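Local structure of Endoglucanase(Endo-1,4-beta-glucanase)protein (Pseudomonas stutzeri, 6R2J) at residues 4-9 against 314-319; 10-15 against 51-56; 59-64 against 117-122; 106-111 against 146-151; 172-177 against 199-204. The protein is a glycoside hydrolase family 5 endoglucanase that probably hydrolyses the beta-1,4-glycosidic bonds of cellulose and related glucans. All coordinates share one frame; numbering follows the deposited sequence. Where two conformers were deposited one is given.

Contact 1 (4-9 against 314-319); sequences PVNDEG and LANDCT
The side chains of Asn6 and Asn316 cross at about a right angle, their amide planes 52° apart and the two ND2 atoms 4.0 Å from each other. No direct bond joins these amides; Asn6 ND2 instead donates weakly to Leu314 O (3.2 Å), at a bent 128° at hydrogen. Asn6 ND2 also donates to a water 3.0 Å away, which accepts from the backbone N of Asn316 too. Gly9, which ends the type I turn begun at Asn6, places its O 3.2 Å from Asn316 O; both are acceptors, and a second water donates to Asn316 O at 2.6 Å and to Glu8 O. With chi1 at 68°, the Asn316 side chain folds back over its own chain, where OD1 accepts Cys318 N (2.9 Å) on a lone pair, an Asx turn, while ND2 finds its main partner in Leu11 O. Cutting Asn316 back to an alanine is likely to leave Cys318 N and Leu11 O without these mates and free the turn to shift. The contact lies at the surface, joining the loop before strand 14-18 to the one after helix 305-311, which the Cys318-Cys277 disulfide ties to the residue just past helix 260-276.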
# COMPACT_ATOMS: atom_id res chain seq x y z
N PRO A 4 6.54 2.58 -12.79
CA PRO A 4 6.63 1.52 -13.81
C PRO A 4 5.67 1.81 -14.95
O PRO A 4 4.62 2.44 -14.77
CB PRO A 4 6.24 0.24 -13.05
CG PRO A 4 5.54 0.73 -11.79
CD PRO A 4 6.10 2.09 -11.46
N VAL A 5 6.08 1.40 -16.15
CA VAL A 5 5.33 1.67 -17.38
C VAL A 5 4.85 0.34 -17.95
O VAL A 5 5.46 -0.71 -17.72
CB VAL A 5 6.14 2.45 -18.43
CG1 VAL A 5 6.54 3.81 -17.92
CG2 VAL A 5 7.35 1.64 -18.83
N ASN A 6 3.74 0.39 -18.68
CA ASN A 6 3.24 -0.76 -19.40
C ASN A 6 3.95 -0.88 -20.75
O ASN A 6 4.42 0.11 -21.31
CB ASN A 6 1.74 -0.63 -19.66
CG ASN A 6 0.92 -0.75 -18.41
OD1 ASN A 6 1.39 -1.19 -17.36
ND2 ASN A 6 -0.31 -0.34 -18.52
N ASP A 7 3.98 -2.09 -21.29
CA ASP A 7 4.68 -2.33 -22.55
C ASP A 7 4.07 -1.56 -23.73
O ASP A 7 4.78 -0.91 -24.51
CB ASP A 7 4.73 -3.84 -22.82
CG ASP A 7 5.67 -4.57 -21.86
OD1 ASP A 7 6.42 -3.86 -21.17
OD2 ASP A 7 5.65 -5.83 -21.79
N GLU A 8 2.76 -1.64 -23.89
CA GLU A 8 2.11 -0.98 -25.02
C GLU A 8 1.80 0.47 -24.73
O GLU A 8 0.96 1.05 -25.43
CB GLU A 8 0.82 -1.72 -25.40
CG GLU A 8 1.02 -3.23 -25.61
CD GLU A 8 2.15 -3.56 -26.59
OE1 GLU A 8 2.90 -4.51 -26.32
OE2 GLU A 8 2.31 -2.88 -27.64
N GLY A 9 2.42 1.07 -23.72
CA GLY A 9 2.18 2.46 -23.42
C GLY A 9 1.34 2.65 -22.17
O GLY A 9 0.66 1.74 -21.70
N LEU A 314 -6.16 -2.58 -16.97
CA LEU A 314 -4.71 -2.33 -16.95
C LEU A 314 -4.26 -1.31 -18.01
O LEU A 314 -3.41 -0.46 -17.72
CB LEU A 314 -3.97 -3.66 -17.13
CG LEU A 314 -4.35 -4.64 -16.01
CD1 LEU A 314 -3.59 -5.97 -16.18
CD2 LEU A 314 -4.09 -4.04 -14.63
N ALA A 315 -4.85 -1.33 -19.20
CA ALA A 315 -4.38 -0.43 -20.25
C ALA A 315 -4.73 1.02 -19.96
O ALA A 315 -5.82 1.33 -19.48
CB ALA A 315 -5.04 -0.81 -21.58
N ASN A 316 -3.80 1.90 -20.27
CA ASN A 316 -4.06 3.33 -20.23
C ASN A 316 -3.01 4.04 -21.08
O ASN A 316 -2.09 3.43 -21.62
CB ASN A 316 -4.07 3.84 -18.78
CG ASN A 316 -2.71 3.78 -18.13
OD1 ASN A 316 -1.87 4.63 -18.37
ND2 ASN A 316 -2.49 2.76 -17.32
N ASP A 317 -3.21 5.35 -21.24
CA ASP A 317 -2.27 6.21 -21.94
C ASP A 317 -1.85 7.37 -21.05
O ASP A 317 -1.60 8.47 -21.55
CB ASP A 317 -2.87 6.73 -23.26
CG ASP A 317 -4.19 7.49 -23.04
OD1 ASP A 317 -4.51 7.82 -21.86
OD2 ASP A 317 -4.90 7.74 -24.05
N CYS A 318 -1.78 7.13 -19.74
CA CYS A 318 -1.33 8.14 -18.79
C CYS A 318 0.19 8.26 -18.88
O CYS A 318 0.91 7.26 -19.04
CB CYS A 318 -1.65 7.65 -17.37
SG CYS A 318 -3.38 7.39 -17.06
N THR A 319 0.68 9.49 -18.74
CA THR A 319 2.11 9.73 -18.63
C THR A 319 2.55 10.25 -17.26
O THR A 319 3.74 10.19 -16.94
CB THR A 319 2.59 10.69 -19.74
OG1 THR A 319 1.66 11.76 -19.92
CG2 THR A 319 2.71 9.96 -21.06
O HOH W 1 -1.34 0.49 -21.21
O HOH W 2 -1.29 2.84 -24.01

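Contact 2 (10-15 against 51-56); sequences GLALHG and GIRLIR
Ala12, at the centre of an inverse gamma turn, sets its CB 3.6 Å from Arg53 CB, methyl against methylene; the Arg53 guanidinium runs on to Asp7 and Gly91. One residue along, the CB of Leu13 leads away, but Leu13 O lies only 3.2 Å from Leu54 CD2. Leu54 delivers that methyl because its chi1 of -179° swings the branch, opposite the backbone N, across to the 10-15 segment. His14, whose CB also leads away, has its ring nitrogens held by Ser280 and Asn274 and meets the other segment through its backbone: a water donates to His14 O (2.9 Å) and accepts from Arg53 N (2.9 Å), bridging the two segments. At Gly15 the backbones come closest, its CA 4.4 Å from Leu54 CA; Gly15 CA makes a CA-H...O contact with Leu54 O at 3.2 Å, and Ile52 CG2 packs 3.8 Å from Gly15 CA. A CB here would clash with Leu54 O, so the close approach depends on glycine. The segments run into the parallel strands 14-18 and 54-59, joined through helix 41-49 in a beta-alpha-beta unit; Gly51 ends that helix in a Schellman motif, and Gly15 also bonds by its backbone to strand 280-285.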
# COMPACT_ATOMS: atom_id res chain seq x y z
N GLY A 10 1.39 3.84 -21.62
CA GLY A 10 0.74 4.12 -20.36
C GLY A 10 1.60 3.74 -19.16
O GLY A 10 2.78 3.33 -19.28
N LEU A 11 0.98 3.86 -17.97
CA LEU A 11 1.66 3.53 -16.73
C LEU A 11 1.10 2.25 -16.13
O LEU A 11 -0.05 1.88 -16.39
CB LEU A 11 1.53 4.66 -15.71
CG LEU A 11 1.99 6.03 -16.19
CD1 LEU A 11 1.83 7.04 -15.04
CD2 LEU A 11 3.42 5.99 -16.65
N ALA A 12 1.95 1.54 -15.36
CA ALA A 12 1.51 0.41 -14.53
C ALA A 12 0.83 1.00 -13.31
O ALA A 12 1.46 1.25 -12.29
CB ALA A 12 2.66 -0.50 -14.13
N LEU A 13 -0.49 1.24 -13.42
CA LEU A 13 -1.25 1.90 -12.37
C LEU A 13 -1.80 0.92 -11.35
O LEU A 13 -1.80 1.22 -10.15
CB LEU A 13 -2.43 2.66 -12.98
CG LEU A 13 -2.18 3.93 -13.80
CD1 LEU A 13 -3.57 4.48 -14.25
CD2 LEU A 13 -1.41 5.02 -13.04
N HIS A 14 -2.27 -0.24 -11.80
CA HIS A 14 -3.08 -1.13 -10.97
C HIS A 14 -2.32 -2.39 -10.64
O HIS A 14 -2.02 -3.22 -11.52
CB HIS A 14 -4.41 -1.42 -11.65
CG HIS A 14 -5.20 -0.18 -11.90
ND1 HIS A 14 -5.47 0.73 -10.90
CD2 HIS A 14 -5.71 0.35 -13.03
CE1 HIS A 14 -6.13 1.76 -11.41
NE2 HIS A 14 -6.31 1.54 -12.70
N GLY A 15 -1.99 -2.51 -9.36
CA GLY A 15 -1.11 -3.55 -8.90
C GLY A 15 -1.78 -4.33 -7.82
O GLY A 15 -3.02 -4.34 -7.74
N GLY A 51 0.46 -8.99 -16.56
CA GLY A 51 0.61 -7.59 -16.92
C GLY A 51 0.74 -6.63 -15.77
O GLY A 51 0.55 -5.42 -15.96
N ILE A 52 1.02 -7.13 -14.56
CA ILE A 52 1.06 -6.31 -13.35
C ILE A 52 2.52 -6.05 -13.05
O ILE A 52 3.31 -6.99 -12.90
CB ILE A 52 0.39 -7.02 -12.16
CG1 ILE A 52 -1.12 -7.18 -12.34
CG2 ILE A 52 0.61 -6.24 -10.92
CD1 ILE A 52 -1.77 -8.07 -11.30
N ARG A 53 2.87 -4.76 -12.95
CA ARG A 53 4.22 -4.32 -12.67
C ARG A 53 4.35 -3.56 -11.35
O ARG A 53 5.45 -3.13 -11.00
CB ARG A 53 4.70 -3.42 -13.80
CG ARG A 53 5.01 -4.15 -15.06
CD ARG A 53 5.84 -3.26 -15.98
NE ARG A 53 6.05 -3.92 -17.25
CZ ARG A 53 7.19 -4.46 -17.62
NH1 ARG A 53 8.26 -4.38 -16.81
NH2 ARG A 53 7.28 -5.07 -18.80
N LEU A 54 3.25 -3.40 -10.62
CA LEU A 54 3.22 -2.66 -9.37
C LEU A 54 2.88 -3.60 -8.22
O LEU A 54 1.91 -4.37 -8.30
CB LEU A 54 2.19 -1.52 -9.47
CG LEU A 54 1.98 -0.57 -8.29
CD1 LEU A 54 3.24 0.29 -8.16
CD2 LEU A 54 0.72 0.27 -8.43
N ILE A 55 3.67 -3.52 -7.15
CA ILE A 55 3.51 -4.35 -5.97
C ILE A 55 3.63 -3.46 -4.74
O ILE A 55 4.56 -2.67 -4.62
CB ILE A 55 4.58 -5.45 -5.92
CG1 ILE A 55 4.52 -6.31 -7.19
CG2 ILE A 55 4.42 -6.29 -4.64
CD1 ILE A 55 3.37 -7.27 -7.22
N ARG A 56 2.68 -3.60 -3.82
CA ARG A 56 2.77 -3.04 -2.49
C ARG A 56 3.09 -4.18 -1.53
O ARG A 56 2.39 -5.20 -1.52
CB ARG A 56 1.49 -2.31 -2.07
CG ARG A 56 1.55 -1.77 -0.60
CD ARG A 56 0.37 -0.89 -0.39
NE ARG A 56 0.21 -0.22 0.91
CZ ARG A 56 -0.57 -0.64 1.89
NH1 ARG A 56 -1.23 -1.79 1.80
NH2 ARG A 56 -0.71 0.12 2.97
O HOH W 3 0.49 -3.04 -12.95

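Contact 3 (59-64 against 117-122); sequences FIWERV and EAYASV
The indole of Trp61 receives Val122 over one face: CG1 stands 3.8 Å from the centroid of the five-membered ring, 26° off its normal, a CH-pi contact. The other methyl of Val122, CG2, approaches the nitrogen end of the indole, 3.4 Å from Trp61 NE1, whose hydrogen bond goes to Gln65 OE1. Tyr119 meets the six-membered ring obliquely, with centroids 5.7 Å apart and planes at 39°; the nearest side-chain atoms are Trp61 CZ3 and Tyr119 CD1 (3.7 Å). The far end of the indole reaches the helix backbone itself, Trp61 CH2 lying 3.6 Å from Tyr119 CA and Trp61 CZ2 3.6 Å from Ala118 O. A fully extended first torsion (chi1 -179°) carries the Trp61 ring across to helix 116-130. With a leucine in its place, Gln65 would probably lose its indole N-H partner and a gap would open beside Tyr119. Tyr119 is tied through its OH to Ile141 O and packs on helix 152-166. Such packing belongs to the TIM barrel: the short, weakly bonded helix 61-64, just beyond the C-terminal end of strand 54-59, rests against helix 116-130 of the surrounding helical layer.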
# COMPACT_ATOMS: atom_id res chain seq x y z
N PHE A 59 5.34 -5.06 5.55
CA PHE A 59 6.22 -5.64 6.55
C PHE A 59 5.91 -4.88 7.84
O PHE A 59 5.21 -3.85 7.83
CB PHE A 59 7.66 -5.54 6.06
CG PHE A 59 8.20 -4.16 6.11
CD1 PHE A 59 7.92 -3.26 5.11
CD2 PHE A 59 8.92 -3.72 7.23
CE1 PHE A 59 8.39 -1.96 5.17
CE2 PHE A 59 9.38 -2.44 7.32
CZ PHE A 59 9.14 -1.55 6.28
N ILE A 60 6.43 -5.39 8.96
CA ILE A 60 6.25 -4.67 10.22
C ILE A 60 7.58 -4.23 10.81
O ILE A 60 8.61 -4.91 10.70
CB ILE A 60 5.34 -5.39 11.25
CG1 ILE A 60 5.93 -6.74 11.66
CG2 ILE A 60 3.89 -5.53 10.66
CD1 ILE A 60 5.14 -7.42 12.77
N TRP A 61 7.54 -3.08 11.47
CA TRP A 61 8.72 -2.53 12.11
C TRP A 61 9.31 -3.51 13.15
O TRP A 61 10.53 -3.70 13.21
CB TRP A 61 8.33 -1.16 12.69
CG TRP A 61 9.38 -0.39 13.38
CD1 TRP A 61 10.70 -0.73 13.57
CD2 TRP A 61 9.18 0.87 14.02
NE1 TRP A 61 11.32 0.25 14.32
CE2 TRP A 61 10.42 1.25 14.59
CE3 TRP A 61 8.07 1.73 14.18
CZ2 TRP A 61 10.59 2.43 15.29
CZ3 TRP A 61 8.24 2.89 14.89
CH2 TRP A 61 9.49 3.23 15.45
N GLU A 62 8.43 -4.20 13.89
CA GLU A 62 8.87 -5.09 14.96
C GLU A 62 9.74 -6.23 14.45
O GLU A 62 10.51 -6.80 15.23
CB GLU A 62 7.64 -5.62 15.69
CG GLU A 62 6.89 -4.57 16.51
CD GLU A 62 5.80 -3.82 15.73
OE1 GLU A 62 5.73 -3.97 14.50
OE2 GLU A 62 5.02 -3.06 16.35
N ARG A 63 9.64 -6.59 13.19
CA ARG A 63 10.46 -7.66 12.65
C ARG A 63 11.76 -7.15 12.04
O ARG A 63 12.69 -7.95 11.89
CB ARG A 63 9.63 -8.53 11.68
CG ARG A 63 8.58 -9.37 12.40
CD ARG A 63 7.60 -10.09 11.47
NE ARG A 63 6.66 -10.88 12.28
CZ ARG A 63 5.36 -11.08 12.03
NH1 ARG A 63 4.79 -10.57 10.96
NH2 ARG A 63 4.63 -11.82 12.86
N VAL A 64 11.82 -5.87 11.62
CA VAL A 64 13.08 -5.28 11.15
C VAL A 64 13.89 -4.74 12.31
O VAL A 64 15.12 -4.64 12.21
CB VAL A 64 12.96 -4.20 10.05
CG1 VAL A 64 12.39 -4.80 8.76
CG2 VAL A 64 12.18 -2.99 10.56
N GLU A 117 11.90 10.40 17.07
CA GLU A 117 13.28 10.13 16.66
C GLU A 117 13.52 8.64 16.41
O GLU A 117 14.40 8.28 15.63
CB GLU A 117 14.25 10.68 17.73
CG GLU A 117 15.75 10.65 17.37
CD GLU A 117 16.05 10.78 15.85
OE1 GLU A 117 16.75 9.89 15.28
OE2 GLU A 117 15.60 11.77 15.23
N ALA A 118 12.79 7.76 17.10
CA ALA A 118 12.98 6.33 16.89
C ALA A 118 12.43 5.89 15.53
O ALA A 118 13.00 5.02 14.87
CB ALA A 118 12.30 5.58 18.03
N TYR A 119 11.30 6.47 15.14
CA TYR A 119 10.70 6.24 13.83
C TYR A 119 11.56 6.82 12.72
O TYR A 119 11.86 6.15 11.73
CB TYR A 119 9.32 6.87 13.90
CG TYR A 119 8.43 6.68 12.75
CD1 TYR A 119 8.20 5.43 12.21
CD2 TYR A 119 7.77 7.76 12.21
CE1 TYR A 119 7.37 5.26 11.13
CE2 TYR A 119 6.93 7.60 11.12
CZ TYR A 119 6.72 6.34 10.58
OH TYR A 119 5.86 6.20 9.49
N ALA A 120 11.97 8.09 12.84
CA ALA A 120 12.88 8.68 11.87
C ALA A 120 14.13 7.82 11.65
O ALA A 120 14.54 7.60 10.50
CB ALA A 120 13.26 10.08 12.33
N SER A 121 14.75 7.33 12.73
CA SER A 121 16.00 6.57 12.58
C SER A 121 15.78 5.28 11.82
O SER A 121 16.55 4.94 10.92
CB SER A 121 16.61 6.27 13.95
OG SER A 121 17.60 5.26 13.83
N VAL A 122 14.71 4.54 12.16
CA VAL A 122 14.45 3.27 11.51
C VAL A 122 14.25 3.50 10.02
O VAL A 122 14.72 2.71 9.20
CB VAL A 122 13.35 2.43 12.20
CG1 VAL A 122 11.98 2.96 11.93
CG2 VAL A 122 13.52 0.98 11.77

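Contact 4 (106-111 against 146-151); sequences GELIGS and HSTVGL
Leu108 and Val149 meet at about a right angle, Leu108 CD1 touching Val149 CG2 at 3.7 Å, where two loops at the C-terminal ends of TIM-barrel strands pack together. Each turns tightly: type II from Leu108 to Ser111, type I' from Thr148 to Leu151. The two methyls of Leu108 divide the opposing turn, CD1 reaching Val149 and CD2 lying against the backbone, 3.9 Å from Thr148 CA. From the other loop, Leu151 sets its CG beside the backbone N (chi1 -66°), a rotation that lays the branch over the type II turn: Leu151 CB lies 3.4 Å from Ile109 O, and Leu151 CD1 3.8 Å from Gly110 C. At phi 105° a CB on Gly110 would jam against the preceding carbonyl O, and it would also press tightly on Leu151 CD2. Thr148 OG1 is hydrogen-bonded to Glu177 OE2 and to Trp152 N, and the His146 ring stacks on that of Trp179, of the glycan pocket; the loop thus flanks the sugar site. Within the type II turn, Leu108 O accepts twice, from Ser111 N at 2.9 Å and from Ser111 OG at 2.7 Å, the hydroxyl in the carbonyl plane at a C=O...OG angle of 153°.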
# COMPACT_ATOMS: atom_id res chain seq x y z
N GLY A 106 2.71 -1.93 20.06
CA GLY A 106 1.44 -1.52 20.62
C GLY A 106 1.35 -0.10 21.13
O GLY A 106 0.24 0.35 21.45
N GLU A 107 2.47 0.62 21.20
CA GLU A 107 2.52 1.98 21.74
C GLU A 107 2.55 2.95 20.57
O GLU A 107 3.08 2.63 19.51
CB GLU A 107 3.78 2.16 22.58
CG GLU A 107 3.84 1.28 23.82
CD GLU A 107 3.15 1.89 25.02
OE1 GLU A 107 2.93 1.19 26.02
OE2 GLU A 107 2.82 3.10 24.97
N LEU A 108 2.02 4.15 20.80
CA LEU A 108 1.87 5.15 19.74
C LEU A 108 3.21 5.80 19.38
O LEU A 108 3.98 6.20 20.27
CB LEU A 108 0.86 6.23 20.14
CG LEU A 108 -0.62 5.87 20.11
CD1 LEU A 108 -1.51 6.95 20.64
CD2 LEU A 108 -0.97 5.55 18.67
N ILE A 109 3.51 5.88 18.09
CA ILE A 109 4.65 6.64 17.62
C ILE A 109 4.42 8.11 17.96
O ILE A 109 3.41 8.70 17.56
CB ILE A 109 4.85 6.45 16.10
CG1 ILE A 109 4.95 4.96 15.72
CG2 ILE A 109 6.12 7.19 15.64
CD1 ILE A 109 4.83 4.67 14.23
N GLY A 110 5.34 8.71 18.72
CA GLY A 110 5.16 10.04 19.25
C GLY A 110 4.86 10.05 20.73
O GLY A 110 4.84 11.13 21.34
N SER A 111 4.61 8.88 21.30
CA SER A 111 4.46 8.68 22.73
C SER A 111 5.84 8.71 23.38
O SER A 111 6.86 8.55 22.72
CB SER A 111 3.85 7.31 22.98
OG SER A 111 4.84 6.32 22.82
N HIS A 146 -4.39 5.24 13.01
CA HIS A 146 -5.70 5.45 13.59
C HIS A 146 -5.56 5.72 15.06
O HIS A 146 -4.63 5.22 15.70
CB HIS A 146 -6.60 4.23 13.39
CG HIS A 146 -6.14 3.01 14.13
ND1 HIS A 146 -6.69 2.59 15.32
CD2 HIS A 146 -5.18 2.10 13.84
CE1 HIS A 146 -6.11 1.48 15.72
NE2 HIS A 146 -5.18 1.16 14.84
N SER A 147 -6.48 6.54 15.58
CA SER A 147 -6.52 6.88 16.99
C SER A 147 -5.14 7.25 17.51
O SER A 147 -4.66 6.71 18.50
CB SER A 147 -7.13 5.75 17.83
OG SER A 147 -8.42 5.38 17.34
N THR A 148 -4.47 8.16 16.80
CA THR A 148 -3.10 8.52 17.19
C THR A 148 -3.03 9.76 18.07
O THR A 148 -1.93 10.26 18.33
CB THR A 148 -2.16 8.64 15.98
OG1 THR A 148 -2.53 9.80 15.21
CG2 THR A 148 -2.20 7.38 15.13
N VAL A 149 -4.16 10.23 18.58
CA VAL A 149 -4.28 11.46 19.38
C VAL A 149 -3.33 12.57 18.93
O VAL A 149 -2.53 13.09 19.73
CB VAL A 149 -4.12 11.19 20.89
CG1 VAL A 149 -5.39 10.53 21.47
CG2 VAL A 149 -2.85 10.39 21.14
N GLY A 150 -3.43 12.94 17.64
CA GLY A 150 -2.75 14.08 17.07
C GLY A 150 -1.30 13.84 16.76
O GLY A 150 -0.60 14.79 16.41
N LEU A 151 -0.82 12.60 16.87
CA LEU A 151 0.59 12.32 16.75
C LEU A 151 1.01 11.95 15.34
O LEU A 151 2.20 12.07 15.02
CB LEU A 151 1.01 11.17 17.67
CG LEU A 151 0.90 11.45 19.15
CD1 LEU A 151 1.20 10.20 19.91
CD2 LEU A 151 1.85 12.58 19.52

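Contact 5 (172-177 against 199-204); sequences IFIEGE and DRLIYE
Ile172 and Ile174 pair with the neighbouring strand through a run of four backbone bonds: Ile172 N donates to Arg200 O (3.0 Å), Ile202 N to Ile172 O (2.9 Å), Ile174 N to Ile202 O (2.8 Å) and Glu204 N to Ile174 O (2.8 Å). The last is the most bent, 139° at hydrogen with the donor 37° out of the carbonyl plane, and beyond it the pairing of Glu175 with Glu204 is loose. Those two side chains nevertheless lie side by side, Glu175 OE2 3.5 Å from Glu204 OE2 and the carboxylate planes 32° apart. Both glutamates are well supplied with donors: Arg56 forms salt bridges to Glu175 OE2 and Glu204 OE2, Glu144 N bonds to Glu175 OE1, and His206 NE2 to Glu204 OE2. Phe173 and Ile202 share this face, Phe173 CE2 lying 3.9 Å from Ile202 CD1. On the other face Ile174 CG1 packs on Leu201 CD2 (3.5 Å) and Tyr203 OH is held by Ile194 N. Adjacent parallel strands, with Phe173, Ile202, Glu175 and Glu204 on the inner face and Ile172 and Ile174 facing helix 152-166, are those of a TIM barrel; Glu144 and His206, which hold the two glutamates, belong to the glycan pocket.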
# COMPACT_ATOMS: atom_id res chain seq x y z
N ILE A 172 7.83 8.58 -1.72
CA ILE A 172 7.33 8.33 -0.37
C ILE A 172 5.82 8.46 -0.42
O ILE A 172 5.29 9.45 -0.96
CB ILE A 172 7.91 9.29 0.68
CG1 ILE A 172 9.42 9.10 0.83
CG2 ILE A 172 7.15 9.11 2.05
CD1 ILE A 172 10.12 10.25 1.56
N PHE A 173 5.12 7.48 0.18
CA PHE A 173 3.67 7.39 0.23
C PHE A 173 3.17 7.72 1.63
O PHE A 173 3.60 7.10 2.63
CB PHE A 173 3.22 6.01 -0.26
CG PHE A 173 3.64 5.74 -1.70
CD1 PHE A 173 4.93 5.37 -2.00
CD2 PHE A 173 2.74 5.88 -2.75
CE1 PHE A 173 5.31 5.16 -3.31
CE2 PHE A 173 3.13 5.63 -4.06
CZ PHE A 173 4.40 5.29 -4.32
N ILE A 174 2.28 8.71 1.68
CA ILE A 174 1.77 9.25 2.93
C ILE A 174 0.29 8.86 3.05
O ILE A 174 -0.55 9.29 2.26
CB ILE A 174 1.95 10.78 3.00
CG1 ILE A 174 3.42 11.18 2.75
CG2 ILE A 174 1.45 11.32 4.37
CD1 ILE A 174 4.41 10.69 3.78
N GLU A 175 -0.01 8.08 4.09
CA GLU A 175 -1.37 7.82 4.52
C GLU A 175 -1.83 8.84 5.58
O GLU A 175 -1.02 9.57 6.19
CB GLU A 175 -1.47 6.37 5.05
CG GLU A 175 -1.05 5.38 3.96
CD GLU A 175 -1.27 3.93 4.33
OE1 GLU A 175 -2.32 3.63 4.90
OE2 GLU A 175 -0.36 3.09 4.01
N GLY A 176 -3.15 8.91 5.75
CA GLY A 176 -3.77 9.76 6.73
C GLY A 176 -4.50 8.98 7.82
O GLY A 176 -4.57 7.76 7.84
N GLU A 177 -5.06 9.75 8.73
CA GLU A 177 -5.77 9.26 9.90
C GLU A 177 -7.10 8.59 9.49
O GLU A 177 -7.45 8.44 8.29
CB GLU A 177 -5.86 10.43 10.89
CG GLU A 177 -6.60 10.32 12.18
CD GLU A 177 -6.13 9.25 13.14
OE1 GLU A 177 -6.89 8.30 13.21
OE2 GLU A 177 -5.08 9.36 13.84
N ASP A 199 9.79 16.84 -4.15
CA ASP A 199 8.57 16.68 -4.94
C ASP A 199 8.38 15.21 -5.35
O ASP A 199 8.10 14.88 -6.51
CB ASP A 199 8.60 17.64 -6.13
CG ASP A 199 7.26 17.86 -6.71
OD1 ASP A 199 6.26 17.45 -6.11
OD2 ASP A 199 7.19 18.43 -7.81
N ARG A 200 8.58 14.32 -4.40
CA ARG A 200 8.41 12.90 -4.67
C ARG A 200 7.60 12.26 -3.58
O ARG A 200 7.98 11.25 -2.98
CB ARG A 200 9.73 12.19 -4.88
CG ARG A 200 10.32 12.45 -6.26
CD ARG A 200 11.64 11.69 -6.33
NE ARG A 200 12.23 11.72 -7.68
CZ ARG A 200 12.87 12.73 -8.25
NH1 ARG A 200 12.95 13.84 -7.59
NH2 ARG A 200 13.34 12.61 -9.52
N LEU A 201 6.44 12.85 -3.32
CA LEU A 201 5.50 12.38 -2.31
C LEU A 201 4.16 12.13 -2.98
O LEU A 201 3.74 12.90 -3.86
CB LEU A 201 5.31 13.47 -1.26
CG LEU A 201 4.80 13.18 0.15
CD1 LEU A 201 5.67 13.97 1.07
CD2 LEU A 201 3.35 13.58 0.15
N ILE A 202 3.49 11.06 -2.54
CA ILE A 202 2.15 10.71 -3.01
C ILE A 202 1.31 10.35 -1.79
O ILE A 202 1.79 9.70 -0.86
CB ILE A 202 2.18 9.57 -4.06
CG1 ILE A 202 3.03 10.04 -5.25
CG2 ILE A 202 0.78 9.18 -4.45
CD1 ILE A 202 3.54 8.89 -6.16
N TYR A 203 0.05 10.78 -1.81
CA TYR A 203 -0.89 10.53 -0.72
C TYR A 203 -1.70 9.30 -1.06
O TYR A 203 -1.97 9.01 -2.23
CB TYR A 203 -1.79 11.72 -0.48
CG TYR A 203 -0.99 12.86 0.09
CD1 TYR A 203 -0.35 13.75 -0.75
CD2 TYR A 203 -0.82 13.00 1.48
CE1 TYR A 203 0.40 14.79 -0.25
CE2 TYR A 203 -0.09 14.05 2.00
CZ TYR A 203 0.53 14.95 1.13
OH TYR A 203 1.26 16.01 1.61
N GLU A 204 -2.05 8.55 -0.04
CA GLU A 204 -2.53 7.19 -0.25
C GLU A 204 -3.64 6.94 0.74
O GLU A 204 -3.44 7.11 1.95
CB GLU A 204 -1.45 6.14 0.02
CG GLU A 204 -2.08 4.76 0.23
CD GLU A 204 -1.03 3.68 0.53
OE1 GLU A 204 0.19 3.99 0.60
OE2 GLU A 204 -1.45 2.52 0.71

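In the fold
From the N terminus, contact 1 joins the first loop to the last and so encloses the other four. Contact 2 closes early, over 35 residues, bringing together the first two barrel strands; it touches contact 1 through the Asp7-Arg53 salt bridge. Strand 54-59 then leads into contact 3, which closes over 52 residues and crosses contact 4, closing over 34: their segments alternate along the chain, and Ile109 packs against both Trp61 and Tyr119. Contact 5 follows in series, closing over 21 residues and pairing two later strands of the same barrel; Glu177 joins it to contact 4. Contacts 1 and 4, their centres about 39 Å apart, lie on opposite sides of the chain's centre.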